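Local coordinates for protein archease (PDB 1J5U) that probably activates the tRNA-splicing ligase RtcB by promoting its guanylylation, binds calcium, and may also act as a chaperone or modulator of nucleic-acid-processing proteins, at residues E47-D52 / G83-R88; E37-I42 / N74-E79; N30-L35 / N94-T99. All blocks are in the same frame, centred on the assembly; numbering follows the deposited sequence.

Contact 1 of 3, residues E47-D52 / G83-R88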
ATOM      1  N   GLU A  47      -4.855   9.005  -0.777  1.00 21.37           N
ATOM      2  CA  GLU A  47      -4.907   9.648  -2.085  1.00 22.26           C
ATOM      3  C   GLU A  47      -6.283  10.199  -2.458  1.00 20.62           C
ATOM      4  O   GLU A  47      -6.427  10.855  -3.482  1.00 23.36           O
ATOM      5  CB  GLU A  47      -4.436   8.679  -3.162  1.00 22.33           C
ATOM      6  CG  GLU A  47      -2.980   8.254  -3.001  1.00 26.51           C
ATOM      7  CD  GLU A  47      -2.385   7.812  -4.318  1.00 29.98           C
ATOM      8  OE1 GLU A  47      -3.164   7.371  -5.189  1.00 34.28           O
ATOM      9  OE2 GLU A  47      -1.154   7.894  -4.490  1.00 30.92           O
ATOM     10  N   GLY A  48      -7.275   9.946  -1.618  1.00 21.12           N
ATOM     11  CA  GLY A  48      -8.631  10.415  -1.868  1.00 22.80           C
ATOM     12  C   GLY A  48      -9.172   9.908  -3.196  1.00 25.23           C
ATOM     13  O   GLY A  48      -9.865  10.621  -3.930  1.00 24.59           O
ATOM     14  N   ILE A  49      -8.850   8.655  -3.506  1.00 24.30           N
ATOM     15  CA  ILE A  49      -9.263   8.045  -4.757  1.00 23.92           C
ATOM     16  C   ILE A  49     -10.757   7.784  -4.840  1.00 22.74           C
ATOM     17  O   ILE A  49     -11.367   7.284  -3.903  1.00 22.72           O
ATOM     18  CB  ILE A  49      -8.474   6.713  -4.983  1.00 24.37           C
ATOM     19  CG1 ILE A  49      -7.008   7.046  -5.220  1.00 24.27           C
ATOM     20  CG2 ILE A  49      -9.047   5.925  -6.169  1.00 25.97           C
ATOM     21  CD1 ILE A  49      -6.058   5.856  -5.168  1.00 24.68           C
ATOM     22  N   VAL A  50     -11.345   8.159  -5.966  1.00 24.62           N
ATOM     23  CA  VAL A  50     -12.767   7.922  -6.208  1.00 25.89           C
ATOM     24  C   VAL A  50     -12.738   6.933  -7.369  1.00 24.79           C
ATOM     25  O   VAL A  50     -12.030   7.141  -8.360  1.00 24.84           O
ATOM     26  CB  VAL A  50     -13.523   9.220  -6.618  1.00 26.92           C
ATOM     27  CG1 VAL A  50     -15.007   8.919  -6.833  1.00 27.97           C
ATOM     28  CG2 VAL A  50     -13.377  10.275  -5.526  1.00 28.32           C
ATOM     29  N   LEU A  51     -13.494   5.854  -7.245  1.00 26.23           N
ATOM     30  CA  LEU A  51     -13.476   4.816  -8.269  1.00 27.80           C
ATOM     31  C   LEU A  51     -14.578   4.807  -9.321  1.00 28.65           C
ATOM     32  O   LEU A  51     -15.720   5.159  -9.046  1.00 29.83           O
ATOM     33  CB  LEU A  51     -13.460   3.440  -7.591  1.00 26.53           C
ATOM     34  CG  LEU A  51     -12.343   3.142  -6.586  1.00 25.11           C
ATOM     35  CD1 LEU A  51     -12.570   1.771  -5.975  1.00 25.00           C
ATOM     36  CD2 LEU A  51     -11.004   3.199  -7.283  1.00 23.51           C
ATOM     37  N   ASP A  52     -14.216   4.397 -10.530  1.00 31.03           N
ATOM     38  CA  ASP A  52     -15.190   4.234 -11.600  1.00 32.53           C
ATOM     39  C   ASP A  52     -15.573   2.755 -11.468  1.00 33.47           C
ATOM     40  O   ASP A  52     -15.157   2.088 -10.512  1.00 32.75           O
ATOM     41  CB  ASP A  52     -14.583   4.497 -12.980  1.00 34.08           C
ATOM     42  CG  ASP A  52     -14.751   5.950 -13.437  1.00 37.30           C
ATOM     43  OD1 ASP A  52     -15.800   6.558 -13.136  1.00 37.40           O
ATOM     44  OD2 ASP A  52     -13.842   6.479 -14.123  1.00 38.18           O
ATOM     45  N   GLY A  83      -3.658   4.713 -13.522  1.00 23.06           N
ATOM     46  CA  GLY A  83      -5.088   4.921 -13.459  1.00 20.94           C
ATOM     47  C   GLY A  83      -5.885   3.766 -12.864  1.00 20.66           C
ATOM     48  O   GLY A  83      -7.100   3.752 -12.982  1.00 22.98           O
ATOM     49  N   TRP A  84      -5.228   2.819 -12.198  1.00 20.34           N
ATOM     50  CA  TRP A  84      -5.939   1.685 -11.600  1.00 19.48           C
ATOM     51  C   TRP A  84      -5.667   1.535 -10.078  1.00 18.98           C
ATOM     52  O   TRP A  84      -4.527   1.467  -9.659  1.00 19.55           O
ATOM     53  CB  TRP A  84      -5.533   0.375 -12.306  1.00 21.01           C
ATOM     54  CG  TRP A  84      -5.914   0.305 -13.777  1.00 20.67           C
ATOM     55  CD1 TRP A  84      -5.142   0.643 -14.844  1.00 22.12           C
ATOM     56  CD2 TRP A  84      -7.179  -0.095 -14.308  1.00 22.88           C
ATOM     57  NE1 TRP A  84      -5.847   0.482 -16.019  1.00 22.88           N
ATOM     58  CE2 TRP A  84      -7.102   0.028 -15.716  1.00 23.11           C
ATOM     59  CE3 TRP A  84      -8.372  -0.547 -13.731  1.00 22.29           C
ATOM     60  CZ2 TRP A  84      -8.174  -0.283 -16.556  1.00 23.26           C
ATOM     61  CZ3 TRP A  84      -9.446  -0.860 -14.576  1.00 24.94           C
ATOM     62  CH2 TRP A  84      -9.333  -0.724 -15.970  1.00 23.60           C
ATOM     63  N   ALA A  85      -6.722   1.435  -9.280  1.00 18.41           N
ATOM     64  CA  ALA A  85      -6.560   1.296  -7.838  1.00 19.70           C
ATOM     65  C   ALA A  85      -7.001  -0.068  -7.295  1.00 17.57           C
ATOM     66  O   ALA A  85      -8.012  -0.624  -7.730  1.00 16.98           O
ATOM     67  CB  ALA A  85      -7.328   2.414  -7.127  1.00 16.46           C
ATOM     68  N   PRO A  86      -6.223  -0.634  -6.356  1.00 18.39           N
ATOM     69  CA  PRO A  86      -6.585  -1.934  -5.776  1.00 17.50           C
ATOM     70  C   PRO A  86      -7.934  -1.778  -5.064  1.00 18.47           C
ATOM     71  O   PRO A  86      -8.156  -0.818  -4.329  1.00 16.98           O
ATOM     72  CB  PRO A  86      -5.422  -2.226  -4.820  1.00 18.11           C
ATOM     73  CG  PRO A  86      -4.977  -0.813  -4.386  1.00 18.22           C
ATOM     74  CD  PRO A  86      -4.987  -0.099  -5.742  1.00 17.80           C
ATOM     75  N   TRP A  87      -8.839  -2.723  -5.274  1.00 17.90           N
ATOM     76  CA  TRP A  87     -10.166  -2.629  -4.677  1.00 19.03           C
ATOM     77  C   TRP A  87     -10.568  -3.842  -3.837  1.00 19.65           C
ATOM     78  O   TRP A  87     -10.996  -3.708  -2.674  1.00 17.85           O
ATOM     79  CB  TRP A  87     -11.192  -2.380  -5.803  1.00 19.11           C
ATOM     80  CG  TRP A  87     -12.630  -2.406  -5.365  1.00 23.68           C
ATOM     81  CD1 TRP A  87     -13.224  -1.620  -4.411  1.00 25.17           C
ATOM     82  CD2 TRP A  87     -13.657  -3.256  -5.878  1.00 25.92           C
ATOM     83  NE1 TRP A  87     -14.556  -1.934  -4.302  1.00 26.27           N
ATOM     84  CE2 TRP A  87     -14.849  -2.935  -5.190  1.00 27.46           C
ATOM     85  CE3 TRP A  87     -13.685  -4.259  -6.857  1.00 28.84           C
ATOM     86  CZ2 TRP A  87     -16.063  -3.584  -5.449  1.00 29.76           C
ATOM     87  CZ3 TRP A  87     -14.896  -4.908  -7.119  1.00 30.84           C
ATOM     88  CH2 TRP A  87     -16.069  -4.563  -6.414  1.00 31.85           C
ATOM     89  N   ARG A  88     -10.443  -5.029  -4.425  1.00 19.93           N
ATOM     90  CA  ARG A  88     -10.791  -6.247  -3.711  1.00 20.90           C
ATOM     91  C   ARG A  88      -9.649  -7.250  -3.778  1.00 18.89           C
ATOM     92  O   ARG A  88      -8.848  -7.230  -4.709  1.00 16.82           O
ATOM     93  CB  ARG A  88     -12.070  -6.858  -4.296  1.00 25.27           C
ATOM     94  CG  ARG A  88     -13.331  -6.068  -3.922  1.00 31.98           C
ATOM     95  CD  ARG A  88     -13.710  -6.305  -2.455  1.00 36.99           C
ATOM     96  NE  ARG A  88     -14.790  -5.436  -1.985  1.00 41.63           N
ATOM     97  CZ  ARG A  88     -14.616  -4.200  -1.516  1.00 44.30           C
ATOM     98  NH1 ARG A  88     -13.399  -3.670  -1.450  1.00 44.02           N
ATOM     99  NH2 ARG A  88     -15.662  -3.494  -1.102  1.00 44.01           N
TER
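The indole of W87 meets L51 obliquely: methyl CD1 of L51 lies 3.8 Å from ring atom CD1 of W87. One face of the same indole carries the aliphatic part of R88, whose CG sits 3.4 Å above the ring plane over its centre. NE1 of W87 lies over one face of the R88 guanidinium, offset toward its rim. NH1 of R88 turns back to the carbonyl O of W87 (2.7 Å), approaching from above the carbonyl plane in a rather bent bond (132° at the hydrogen). W87 and R88 both face T99, a classic beta bulge in strand 84-92 where it pairs with strand 95-105. The other branch of L51, CD2, reaches CB of A85 at 3.8 Å, while CG2 of I49 touches the same CB at 4.0 Å. I49 holds CG1 anti to its carbonyl carbon (chi1 -67°), which leaves CG2 beside that carbon and facing A85. Strands 50-52 and 84-92 both pair with strand 95-105, whose I103 also touches I49 and A85; L44 of helix 32-47 covers this pair as well. No hydrogen bond joins the two segments, with 158 Å² buried between them. The chemistry is therefore purely apolar: methyl groups and one indole join the loop and strand of 47-52 to strand 84-92 beside their shared partner, and backbone pairing is left to strand 95-105.

Contact 2 of 3, residues E37-I42 / N74-E79; sequences EEARNI and NDWILE
W76 reaches across from helix 66-81 and sets the rim of its six-membered ring against helix 32-47. Its CG stands anti to the carbonyl carbon (chi1 -68°), and with chi2 at only -8° the indole extends from its own helix with CZ3 leading. That one atom makes all the nearest approaches: the backbone N of R40 lies 3.6 Å from CZ3 of W76, at the ring edge and near its plane, CB of R40 3.7 Å from the same CZ3, and CB of A39 meets it obliquely at 4.1 Å. Beyond CB the arginine leaves the tryptophan. Its CG is anti to the backbone N (chi1 169°) and the chain bends at chi3, bringing the guanidinium back over its own helix, where CA of E37 lies over one face. There NE and NH2 of R40 grip OD1 of N41 side-on, at 3.2 and 3.0 Å, both from the same face of the amide; OD1 lies in the guanidinium plane. An alanine at R40 would keep the CB against W76 but is likely to leave OD1 of N41 without its two donors and its amide freer to turn. L36 and L43 of helix 32-47, P86 of strand 84-92, and the rings of Y60 and F100 also lie against the indole, placing W76 in the core between the two helices and the sheet of strands 54-61, 84-92 and 95-105.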
ATOM      1  N   GLU A  37      -5.033  -5.738   2.795  1.00 11.75           N
ATOM      2  CA  GLU A  37      -6.311  -5.036   2.678  1.00 11.93           C
ATOM      3  C   GLU A  37      -6.125  -3.659   3.345  1.00 12.69           C
ATOM      4  O   GLU A  37      -6.624  -2.651   2.854  1.00 12.40           O
ATOM      5  CB  GLU A  37      -7.435  -5.805   3.406  1.00 12.46           C
ATOM      6  CG  GLU A  37      -7.945  -7.079   2.666  1.00 21.57           C
ATOM      7  CD  GLU A  37      -8.737  -8.032   3.579  1.00 26.30           C
ATOM      8  OE1 GLU A  37      -9.503  -7.548   4.419  1.00 32.06           O
ATOM      9  OE2 GLU A  37      -8.599  -9.268   3.465  1.00 32.82           O
ATOM     10  N   GLU A  38      -5.414  -3.629   4.476  1.00 11.06           N
ATOM     11  CA  GLU A  38      -5.172  -2.358   5.157  1.00 13.03           C
ATOM     12  C   GLU A  38      -4.221  -1.443   4.343  1.00 12.76           C
ATOM     13  O   GLU A  38      -4.373  -0.221   4.338  1.00 12.82           O
ATOM     14  CB  GLU A  38      -4.635  -2.618   6.565  1.00 13.14           C
ATOM     15  CG  GLU A  38      -5.750  -3.047   7.554  1.00 11.45           C
ATOM     16  CD  GLU A  38      -6.903  -2.052   7.583  1.00 13.97           C
ATOM     17  OE1 GLU A  38      -6.643  -0.852   7.364  1.00 14.68           O
ATOM     18  OE2 GLU A  38      -8.068  -2.454   7.827  1.00 14.43           O
ATOM     19  N   ALA A  39      -3.247  -2.026   3.648  1.00 13.51           N
ATOM     20  CA  ALA A  39      -2.345  -1.212   2.801  1.00 13.13           C
ATOM     21  C   ALA A  39      -3.219  -0.596   1.710  1.00 13.44           C
ATOM     22  O   ALA A  39      -3.078   0.581   1.356  1.00 13.01           O
ATOM     23  CB  ALA A  39      -1.240  -2.089   2.167  1.00 12.38           C
ATOM     24  N   ARG A  40      -4.126  -1.399   1.170  1.00 13.49           N
ATOM     25  CA  ARG A  40      -5.051  -0.916   0.155  1.00 14.71           C
ATOM     26  C   ARG A  40      -5.884   0.255   0.725  1.00 15.54           C
ATOM     27  O   ARG A  40      -6.007   1.305   0.097  1.00 15.53           O
ATOM     28  CB  ARG A  40      -6.017  -2.031  -0.279  1.00 14.62           C
ATOM     29  CG  ARG A  40      -7.186  -1.513  -1.149  1.00 17.67           C
ATOM     30  CD  ARG A  40      -8.380  -2.498  -1.123  1.00 19.55           C
ATOM     31  NE  ARG A  40      -8.920  -2.569   0.231  1.00 21.96           N
ATOM     32  CZ  ARG A  40      -9.654  -3.572   0.707  1.00 24.34           C
ATOM     33  NH1 ARG A  40      -9.958  -4.605  -0.077  1.00 24.84           N
ATOM     34  NH2 ARG A  40     -10.033  -3.572   1.984  1.00 20.99           N
ATOM     35  N   ASN A  41      -6.488   0.047   1.894  1.00 13.70           N
ATOM     36  CA  ASN A  41      -7.293   1.095   2.517  1.00 15.09           C
ATOM     37  C   ASN A  41      -6.513   2.409   2.652  1.00 14.10           C
ATOM     38  O   ASN A  41      -7.047   3.476   2.374  1.00 16.90           O
ATOM     39  CB  ASN A  41      -7.796   0.640   3.904  1.00 14.19           C
ATOM     40  CG  ASN A  41      -8.814  -0.476   3.811  1.00 15.05           C
ATOM     41  OD1 ASN A  41      -9.376  -0.720   2.743  1.00 13.88           O
ATOM     42  ND2 ASN A  41      -9.068  -1.157   4.933  1.00 14.52           N
ATOM     43  N   ILE A  42      -5.256   2.323   3.068  1.00 13.98           N
ATOM     44  CA  ILE A  42      -4.409   3.500   3.231  1.00 14.11           C
ATOM     45  C   ILE A  42      -4.222   4.249   1.907  1.00 15.87           C
ATOM     46  O   ILE A  42      -4.393   5.477   1.852  1.00 13.79           O
ATOM     47  CB  ILE A  42      -3.006   3.111   3.804  1.00 14.45           C
ATOM     48  CG1 ILE A  42      -3.140   2.649   5.271  1.00 12.29           C
ATOM     49  CG2 ILE A  42      -2.037   4.312   3.698  1.00 16.34           C
ATOM     50  CD1 ILE A  42      -1.835   2.148   5.890  1.00 12.43           C
ATOM     51  N   ASN A  74       3.948  -1.889  -3.760  1.00 13.71           N
ATOM     52  CA  ASN A  74       4.549  -0.967  -4.712  1.00 14.12           C
ATOM     53  C   ASN A  74       4.045  -1.206  -6.112  1.00 14.64           C
ATOM     54  O   ASN A  74       4.010  -0.287  -6.918  1.00 15.19           O
ATOM     55  CB  ASN A  74       6.074  -1.005  -4.643  1.00 15.77           C
ATOM     56  CG  ASN A  74       6.602  -0.140  -3.501  1.00 16.71           C
ATOM     57  OD1 ASN A  74       6.186   1.007  -3.360  1.00 16.04           O
ATOM     58  ND2 ASN A  74       7.489  -0.683  -2.688  1.00 15.39           N
ATOM     59  N   ASP A  75       3.633  -2.432  -6.404  1.00 14.07           N
ATOM     60  CA  ASP A  75       3.094  -2.673  -7.726  1.00 15.82           C
ATOM     61  C   ASP A  75       1.731  -1.987  -7.804  1.00 14.58           C
ATOM     62  O   ASP A  75       1.373  -1.451  -8.837  1.00 15.66           O
ATOM     63  CB  ASP A  75       2.945  -4.162  -8.033  1.00 16.28           C
ATOM     64  CG  ASP A  75       2.545  -4.382  -9.478  1.00 18.88           C
ATOM     65  OD1 ASP A  75       1.401  -4.777  -9.753  1.00 17.41           O
ATOM     66  OD2 ASP A  75       3.381  -4.088 -10.338  1.00 19.25           O
ATOM     67  N   TRP A  76       0.988  -1.971  -6.695  1.00 14.07           N
ATOM     68  CA  TRP A  76      -0.304  -1.294  -6.660  1.00 14.67           C
ATOM     69  C   TRP A  76      -0.130   0.209  -6.910  1.00 14.97           C
ATOM     70  O   TRP A  76      -0.972   0.841  -7.533  1.00 14.54           O
ATOM     71  CB  TRP A  76      -0.999  -1.455  -5.306  1.00 14.84           C
ATOM     72  CG  TRP A  76      -1.465  -2.841  -4.982  1.00 13.70           C
ATOM     73  CD1 TRP A  76      -1.471  -3.935  -5.816  1.00 14.56           C
ATOM     74  CD2 TRP A  76      -1.970  -3.291  -3.722  1.00 14.92           C
ATOM     75  NE1 TRP A  76      -1.945  -5.034  -5.146  1.00 12.99           N
ATOM     76  CE2 TRP A  76      -2.263  -4.668  -3.858  1.00 14.93           C
ATOM     77  CE3 TRP A  76      -2.212  -2.658  -2.483  1.00 14.06           C
ATOM     78  CZ2 TRP A  76      -2.786  -5.435  -2.801  1.00 14.84           C
ATOM     79  CZ3 TRP A  76      -2.741  -3.427  -1.428  1.00 13.27           C
ATOM     80  CH2 TRP A  76      -3.018  -4.798  -1.600  1.00 15.20           C
ATOM     81  N   ILE A  77       0.941   0.778  -6.370  1.00 15.57           N
ATOM     82  CA  ILE A  77       1.239   2.199  -6.563  1.00 16.04           C
ATOM     83  C   ILE A  77       1.547   2.448  -8.058  1.00 16.23           C
ATOM     84  O   ILE A  77       1.173   3.474  -8.609  1.00 17.48           O
ATOM     85  CB  ILE A  77       2.430   2.622  -5.671  1.00 16.60           C
ATOM     86  CG1 ILE A  77       1.942   2.700  -4.205  1.00 16.95           C
ATOM     87  CG2 ILE A  77       3.011   3.972  -6.150  1.00 20.20           C
ATOM     88  CD1 ILE A  77       3.046   2.605  -3.134  1.00 18.35           C
ATOM     89  N   LEU A  78       2.206   1.494  -8.705  1.00 18.52           N
ATOM     90  CA  LEU A  78       2.523   1.613 -10.130  1.00 19.30           C
ATOM     91  C   LEU A  78       1.193   1.598 -10.873  1.00 19.93           C
ATOM     92  O   LEU A  78       0.951   2.437 -11.740  1.00 20.31           O
ATOM     93  CB  LEU A  78       3.413   0.450 -10.602  1.00 20.90           C
ATOM     94  CG  LEU A  78       3.769   0.367 -12.105  1.00 22.19           C
ATOM     95  CD1 LEU A  78       4.476   1.664 -12.589  1.00 21.75           C
ATOM     96  CD2 LEU A  78       4.675  -0.835 -12.331  1.00 22.56           C
ATOM     97  N   GLU A  79       0.316   0.662 -10.518  1.00 18.42           N
ATOM     98  CA  GLU A  79      -0.990   0.592 -11.164  1.00 18.19           C
ATOM     99  C   GLU A  79      -1.770   1.877 -10.946  1.00 20.12           C
ATOM    100  O   GLU A  79      -2.491   2.355 -11.856  1.00 19.72           O
ATOM    101  CB  GLU A  79      -1.799  -0.607 -10.635  1.00 15.02           C
ATOM    102  CG  GLU A  79      -1.337  -1.954 -11.198  1.00 17.08           C
ATOM    103  CD  GLU A  79      -1.521  -2.035 -12.707  1.00 16.87           C
ATOM    104  OE1 GLU A  79      -2.471  -1.400 -13.220  1.00 18.49           O
ATOM    105  OE2 GLU A  79      -0.724  -2.739 -13.367  1.00 18.93           O
TER

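Contact 3 of 3, residues N30-L35 / N94-T99; sequences NSYEEL and NELKVT
The first turn of helix 32-47 faces the start of strand 95-105, with E33 and L96 the nearest pair at 8.1 Å between their CA atoms. L96 points toward the helix and sends its two methyls to different partners. Its CD1 meets CE2 of Y32 at 4.1 Å, obliquely to the phenol ring, and its CD2 lies 4.0 Å from CD of E33. The E33 chain has CG anti to the backbone N (chi1 -178°) and runs extended beyond it, which lays CG, CD and OE1 alongside methyl CD2 of L96. Y32 likewise has CG opposite its backbone N (chi1 173°), which sends its ring from the helix start toward the strand. Just before these residues S31 caps the helix: its OG accepts from E34 N at 3.2 Å. The loop is tied in reverse as well, N30 N giving a nearly straight bond (170°) to OE1 of E34, which it meets from above the carboxylate plane at 2.8 Å. L62 also touches Y32 and L96, A68 and F69 of helix 66-81 lie against the tyrosine, and R91 of strand 84-92 touches both E33 and L96. No hydrogen bond or salt bridge crosses between the segments. The join thus rests on van der Waals contacts from one leucine: apolar to the tyrosine ring, and against the end of the glutamate chain, including its carboxylate.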
ATOM      1  N   ASN A  30      -5.557 -10.209  11.232  1.00 18.96           N
ATOM      2  CA  ASN A  30      -5.290 -11.577  11.678  1.00 21.29           C
ATOM      3  C   ASN A  30      -4.492 -12.372  10.650  1.00 20.73           C
ATOM      4  O   ASN A  30      -4.192 -13.538  10.874  1.00 20.25           O
ATOM      5  CB  ASN A  30      -6.611 -12.319  11.964  1.00 25.28           C
ATOM      6  CG  ASN A  30      -7.395 -11.715  13.139  1.00 31.01           C
ATOM      7  OD1 ASN A  30      -8.618 -11.535  13.060  1.00 35.26           O
ATOM      8  ND2 ASN A  30      -6.695 -11.414  14.237  1.00 32.70           N
ATOM      9  N   SER A  31      -4.137 -11.755   9.530  1.00 18.90           N
ATOM     10  CA  SER A  31      -3.422 -12.494   8.489  1.00 18.01           C
ATOM     11  C   SER A  31      -2.728 -11.546   7.531  1.00 16.54           C
ATOM     12  O   SER A  31      -3.001 -10.352   7.531  1.00 13.93           O
ATOM     13  CB  SER A  31      -4.417 -13.327   7.676  1.00 18.28           C
ATOM     14  OG  SER A  31      -5.197 -12.464   6.857  1.00 19.60           O
ATOM     15  N   TYR A  32      -1.851 -12.114   6.719  1.00 13.81           N
ATOM     16  CA  TYR A  32      -1.085 -11.384   5.720  1.00 17.03           C
ATOM     17  C   TYR A  32      -2.023 -10.701   4.735  1.00 16.09           C
ATOM     18  O   TYR A  32      -1.794  -9.571   4.330  1.00 15.60           O
ATOM     19  CB  TYR A  32      -0.161 -12.352   4.978  1.00 16.46           C
ATOM     20  CG  TYR A  32       0.567 -11.735   3.808  1.00 16.87           C
ATOM     21  CD1 TYR A  32       1.684 -10.915   3.999  1.00 15.11           C
ATOM     22  CD2 TYR A  32       0.142 -11.977   2.513  1.00 15.62           C
ATOM     23  CE1 TYR A  32       2.358 -10.354   2.916  1.00 17.37           C
ATOM     24  CE2 TYR A  32       0.811 -11.425   1.424  1.00 17.52           C
ATOM     25  CZ  TYR A  32       1.915 -10.611   1.633  1.00 17.30           C
ATOM     26  OH  TYR A  32       2.556 -10.066   0.546  1.00 17.22           O
ATOM     27  N   GLU A  33      -3.080 -11.405   4.352  1.00 14.79           N
ATOM     28  CA  GLU A  33      -4.052 -10.856   3.422  1.00 14.52           C
ATOM     29  C   GLU A  33      -4.729  -9.611   4.006  1.00 13.59           C
ATOM     30  O   GLU A  33      -4.952  -8.631   3.291  1.00 12.13           O
ATOM     31  CB  GLU A  33      -5.114 -11.903   3.093  1.00 17.04           C
ATOM     32  CG  GLU A  33      -6.138 -11.415   2.101  1.00 20.02           C
ATOM     33  CD  GLU A  33      -7.138 -12.498   1.701  1.00 23.44           C
ATOM     34  OE1 GLU A  33      -6.925 -13.669   2.065  1.00 23.11           O
ATOM     35  OE2 GLU A  33      -8.127 -12.170   1.018  1.00 24.33           O
ATOM     36  N   GLU A  34      -5.047  -9.639   5.300  1.00 13.28           N
ATOM     37  CA  GLU A  34      -5.702  -8.487   5.921  1.00 13.86           C
ATOM     38  C   GLU A  34      -4.741  -7.293   6.032  1.00 11.62           C
ATOM     39  O   GLU A  34      -5.180  -6.154   6.014  1.00 12.70           O
ATOM     40  CB  GLU A  34      -6.278  -8.846   7.297  1.00 14.14           C
ATOM     41  CG  GLU A  34      -7.465  -9.796   7.212  1.00 18.35           C
ATOM     42  CD  GLU A  34      -8.213  -9.924   8.536  1.00 21.44           C
ATOM     43  OE1 GLU A  34      -7.713  -9.462   9.588  1.00 20.57           O
ATOM     44  OE2 GLU A  34      -9.304 -10.504   8.520  1.00 25.23           O
ATOM     45  N   LEU A  35      -3.445  -7.555   6.155  1.00 11.74           N
ATOM     46  CA  LEU A  35      -2.498  -6.450   6.181  1.00 13.54           C
ATOM     47  C   LEU A  35      -2.492  -5.804   4.803  1.00 12.37           C
ATOM     48  O   LEU A  35      -2.385  -4.587   4.691  1.00 11.48           O
ATOM     49  CB  LEU A  35      -1.094  -6.921   6.546  1.00 13.13           C
ATOM     50  CG  LEU A  35      -1.005  -7.507   7.963  1.00 15.86           C
ATOM     51  CD1 LEU A  35       0.435  -7.770   8.282  1.00 15.66           C
ATOM     52  CD2 LEU A  35      -1.596  -6.514   8.993  1.00 15.32           C
ATOM     53  N   ASN A  94      -2.254 -20.473  -3.132  1.00 28.15           N
ATOM     54  CA  ASN A  94      -1.164 -19.784  -2.467  1.00 26.73           C
ATOM     55  C   ASN A  94      -0.865 -18.469  -3.190  1.00 24.49           C
ATOM     56  O   ASN A  94       0.275 -18.008  -3.254  1.00 21.05           O
ATOM     57  CB  ASN A  94       0.075 -20.695  -2.397  1.00 29.66           C
ATOM     58  CG  ASN A  94       0.667 -21.004  -3.761  1.00 31.39           C
ATOM     59  OD1 ASN A  94       0.001 -20.901  -4.782  1.00 31.13           O
ATOM     60  ND2 ASN A  94       1.940 -21.399  -3.773  1.00 34.10           N
ATOM     61  N   GLU A  95      -1.922 -17.873  -3.735  1.00 22.53           N
ATOM     62  CA  GLU A  95      -1.819 -16.606  -4.445  1.00 21.76           C
ATOM     63  C   GLU A  95      -2.999 -15.716  -4.127  1.00 20.21           C
ATOM     64  O   GLU A  95      -4.010 -16.182  -3.626  1.00 19.55           O
ATOM     65  CB  GLU A  95      -1.828 -16.814  -5.936  1.00 23.00           C
ATOM     66  CG  GLU A  95      -0.679 -17.598  -6.481  1.00 23.05           C
ATOM     67  CD  GLU A  95      -0.846 -17.765  -7.955  1.00 24.86           C
ATOM     68  OE1 GLU A  95      -0.331 -16.904  -8.713  1.00 24.11           O
ATOM     69  OE2 GLU A  95      -1.523 -18.747  -8.346  1.00 24.16           O
ATOM     70  N   LEU A  96      -2.860 -14.431  -4.434  1.00 17.42           N
ATOM     71  CA  LEU A  96      -3.940 -13.495  -4.197  1.00 17.98           C
ATOM     72  C   LEU A  96      -4.369 -12.844  -5.496  1.00 15.89           C
ATOM     73  O   LEU A  96      -3.535 -12.314  -6.245  1.00 16.25           O
ATOM     74  CB  LEU A  96      -3.494 -12.410  -3.221  1.00 16.20           C
ATOM     75  CG  LEU A  96      -3.110 -12.924  -1.834  1.00 16.82           C
ATOM     76  CD1 LEU A  96      -2.443 -11.759  -1.089  1.00 18.95           C
ATOM     77  CD2 LEU A  96      -4.356 -13.422  -1.069  1.00 14.74           C
ATOM     78  N   LYS A  97      -5.667 -12.899  -5.766  1.00 16.42           N
ATOM     79  CA  LYS A  97      -6.224 -12.260  -6.951  1.00 16.05           C
ATOM     80  C   LYS A  97      -6.735 -10.896  -6.504  1.00 15.55           C
ATOM     81  O   LYS A  97      -7.632 -10.779  -5.650  1.00 16.44           O
ATOM     82  CB  LYS A  97      -7.383 -13.067  -7.543  1.00 16.81           C
ATOM     83  CG  LYS A  97      -8.138 -12.308  -8.622  1.00 17.48           C
ATOM     84  CD  LYS A  97      -9.413 -13.037  -9.091  1.00 22.86           C
ATOM     85  CE  LYS A  97      -9.135 -14.109 -10.111  1.00 23.56           C
ATOM     86  NZ  LYS A  97     -10.425 -14.671 -10.685  1.00 22.92           N
ATOM     87  N   VAL A  98      -6.140  -9.863  -7.081  1.00 15.89           N
ATOM     88  CA  VAL A  98      -6.496  -8.489  -6.761  1.00 14.27           C
ATOM     89  C   VAL A  98      -7.330  -7.867  -7.877  1.00 14.77           C
ATOM     90  O   VAL A  98      -6.919  -7.853  -9.033  1.00 15.18           O
ATOM     91  CB  VAL A  98      -5.206  -7.650  -6.546  1.00 13.07           C
ATOM     92  CG1 VAL A  98      -5.556  -6.148  -6.332  1.00 14.21           C
ATOM     93  CG2 VAL A  98      -4.455  -8.202  -5.337  1.00 12.43           C
ATOM     94  N   THR A  99      -8.516  -7.389  -7.532  1.00 16.06           N
ATOM     95  CA  THR A  99      -9.357  -6.726  -8.514  1.00 17.35           C
ATOM     96  C   THR A  99      -9.112  -5.224  -8.344  1.00 19.36           C
ATOM     97  O   THR A  99      -9.238  -4.690  -7.234  1.00 19.31           O
ATOM     98  CB  THR A  99     -10.855  -6.995  -8.270  1.00 17.80           C
ATOM     99  OG1 THR A  99     -11.100  -8.412  -8.210  1.00 19.59           O
ATOM    100  CG2 THR A  99     -11.695  -6.392  -9.417  1.00 20.12           C
TER

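In the fold
Contact 2 lies about 3 Å from the centre of the chain, contacts 1 and 3 about 12 Å; between centres, contact 2 is about 9 Å from contact 1 and 12 Å from contact 3, which are 18 Å apart. Along the chain contacts 1 and 2 cross, both nested inside the loop closed by contact 3. Probable backbone hydrogen bonds tie contact 1 to both others, W87 N to T99 O and W84 N to E79 O, while contacts 2 and 3 meet through W76 and V98. Contact 2 packs helix 32-47 against helix 66-81, contact 3 joins helix 32-47 to the sheet, and contact 1 joins two strands that both pair with 95-105, all away from the calcium site.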